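Local structure of putative DNA-binding protein (Ralstonia eutropha, 3HWU) at residues G22-V25 against L26-L29. The protein is of unknown function but belongs to the Plants and Prokaryotes Conserved (PCC, DUF296) family and may bind DNA. Numbering follows the deposited sequence.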
ATOM      1  N   GLY A  22     -16.623  -8.316  12.982  1.00 10.53           N
ATOM      2  CA  GLY A  22     -17.439  -9.303  12.324  1.00 10.24           C
ATOM      3  C   GLY A  22     -17.701  -9.034  10.853  1.00 10.47           C
ATOM      4  O   GLY A  22     -18.204  -9.905  10.179  1.00 12.43           O
ATOM      5  N   ASP A  23     -17.356  -7.850  10.340  1.00  9.78           N
ATOM      6  CA  ASP A  23     -17.644  -7.546   8.928  1.00 10.11           C
ATOM      7  C   ASP A  23     -16.757  -8.363   7.988  1.00  9.53           C
ATOM      8  O   ASP A  23     -15.546  -8.452   8.164  1.00 10.08           O
ATOM      9  CB  ASP A  23     -17.445  -6.060   8.624  1.00  9.77           C
ATOM     10  CG  ASP A  23     -18.491  -5.153   9.240  1.00 10.93           C
ATOM     11  OD1 ASP A  23     -19.595  -5.646   9.598  1.00 13.87           O
ATOM     12  OD2 ASP A  23     -18.276  -3.903   9.286  1.00 11.73           O
ATOM     13  N   ASN A  24     -17.387  -8.875   6.942  0.70  9.64           N
ATOM     14  CA  ASN A  24     -16.736  -9.592   5.886  0.70  9.40           C
ATOM     15  C   ASN A  24     -16.211  -8.580   4.861  0.70  9.36           C
ATOM     16  O   ASN A  24     -16.994  -7.890   4.213  0.70  9.81           O
ATOM     17  CB  ASN A  24     -17.707 -10.570   5.216  0.70  9.99           C
ATOM     18  CG  ASN A  24     -17.040 -11.365   4.126  0.70 10.86           C
ATOM     19  OD1 ASN A  24     -16.515 -10.777   3.185  0.70 11.57           O
ATOM     20  ND2 ASN A  24     -16.993 -12.705   4.263  0.70 16.49           N
ATOM     21  N   VAL A  25     -14.900  -8.447   4.778  1.00  8.09           N
ATOM     22  CA  VAL A  25     -14.317  -7.271   4.089  1.00  9.09           C
ATOM     23  C   VAL A  25     -14.610  -7.244   2.593  1.00  9.04           C
ATOM     24  O   VAL A  25     -15.072  -6.228   2.057  1.00  9.68           O
ATOM     25  CB  VAL A  25     -12.817  -7.197   4.385  1.00  8.96           C
ATOM     26  CG1 VAL A  25     -12.128  -6.059   3.561  1.00 10.01           C
ATOM     27  CG2 VAL A  25     -12.552  -6.980   5.902  1.00 10.60           C
ATOM     28  N   LEU A  26     -14.332  -8.338   1.887  1.00  9.22           N
ATOM     29  CA  LEU A  26     -14.552  -8.286   0.439  1.00  9.27           C
ATOM     30  C   LEU A  26     -16.043  -8.178   0.120  1.00  9.68           C
ATOM     31  O   LEU A  26     -16.414  -7.519  -0.832  1.00  9.98           O
ATOM     32  CB  LEU A  26     -13.891  -9.440  -0.328  1.00 10.23           C
ATOM     33  CG  LEU A  26     -12.376  -9.617  -0.051  1.00 10.54           C
ATOM     34  CD1 LEU A  26     -11.879 -10.719  -0.967  1.00 13.76           C
ATOM     35  CD2 LEU A  26     -11.591  -8.360  -0.275  1.00 12.53           C
ATOM     36  N   GLN A  27     -16.882  -8.850   0.902  1.00 10.15           N
ATOM     37  CA  GLN A  27     -18.329  -8.727   0.691  1.00 10.80           C
ATOM     38  C   GLN A  27     -18.813  -7.296   0.934  1.00 10.47           C
ATOM     39  O   GLN A  27     -19.673  -6.798   0.197  1.00 11.21           O
ATOM     40  CB  GLN A  27     -19.081  -9.734   1.584  1.00 11.01           C
ATOM     41  CG  GLN A  27     -18.853 -11.180   1.196  1.00 15.76           C
ATOM     42  CD  GLN A  27     -19.503 -12.199   2.114  1.00 17.65           C
ATOM     43  OE1 GLN A  27     -20.206 -11.854   3.094  1.00 21.65           O
ATOM     44  NE2 GLN A  27     -19.272 -13.461   1.804  1.00 23.33           N
ATOM     45  N   ASN A  28     -18.269  -6.609   1.925  1.00  9.80           N
ATOM     46  CA  ASN A  28     -18.671  -5.219   2.132  1.00  9.87           C
ATOM     47  C   ASN A  28     -18.194  -4.324   0.971  1.00 10.20           C
ATOM     48  O   ASN A  28     -18.881  -3.381   0.608  1.00 10.61           O
ATOM     49  CB  ASN A  28     -18.163  -4.708   3.482  1.00 11.45           C
ATOM     50  CG  ASN A  28     -19.140  -4.959   4.610  1.00 12.03           C
ATOM     51  OD1 ASN A  28     -20.002  -4.099   4.848  1.00 16.10           O
ATOM     52  ND2 ASN A  28     -19.025  -6.061   5.296  1.00 12.95           N
ATOM     53  N   LEU A  29     -17.031  -4.609   0.398  1.00 10.03           N
ATOM     54  CA  LEU A  29     -16.587  -3.879  -0.805  1.00  9.51           C
ATOM     55  C   LEU A  29     -17.484  -4.159  -2.023  1.00 10.22           C
ATOM     56  O   LEU A  29     -17.787  -3.250  -2.804  1.00 10.50           O
ATOM     57  CB  LEU A  29     -15.134  -4.225  -1.120  1.00  9.94           C
ATOM     58  CG  LEU A  29     -14.123  -3.518  -0.204  1.00  9.72           C
ATOM     59  CD1 LEU A  29     -12.757  -4.230  -0.282  1.00 11.20           C
ATOM     60  CD2 LEU A  29     -14.005  -2.013  -0.554  1.00 12.38           C
TER
HETATM   61  O   HOH W   1     -21.004  -6.681   7.542  1.00 18.07           O
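Asn24 caps the start of helix 25-35 with its side chain and is in turn gripped through its backbone carbonyl. In the conformer described here, one of two modelled for Asn24, OD1 takes the N-H of Gln27 at 3.0 Å, a fairly straight bond: the usual N-cap arrangement, in which a side chain satisfies an amide of the first turn, which lacks the i-4 helical carbonyl partner that later amides have. With CG anti to the backbone N (chi1 -178°), and so beside the carbonyl carbon, the amide lies on the helix side, where OD1 meets that N-H. In the same conformer the Gln27 amide lies nearly parallel to the Asn24 amide, the planes 7° apart and Gln27 CD 3.3 Å from Asn24 CG, so the two flat groups stack without a hydrogen bond between them.

Asn24 O accepts twice from Asn28. The backbone N of Asn28 donates to it at 2.9 Å, the first i to i+4 bond of the helix; Asn28 ND2, also 2.9 Å from Asn24 O, approaches from above the carbonyl plane, with a nearly straight N-H (167°). This acceptor lies in the plane of the Asn28 amide, and the bond helps fix how that amide is turned. A water accepts from Asn28 ND2 at 3.1 Å and donates to Asp23 OD1 at 2.7 Å, bridging the residue before the cap to the helix. Asp23 OD2 is held by a salt bridge to Lys7 and by the backbone N of Arg20. One step on, Leu29 N donates to Val25 O at 3.0 Å.

The turn leads out of strand 14-20, and backbone hydrogen bonds pairing Gly22 and Asp23 with Val113, and Val25 with Leu111, tie it to strand 103-114. Val25 packs on Leu19, Met49, Leu111 and Val113, while Leu26 and Leu29 rest on Ile90 of strand 87-97, seating the helix against the large antiparallel sheet.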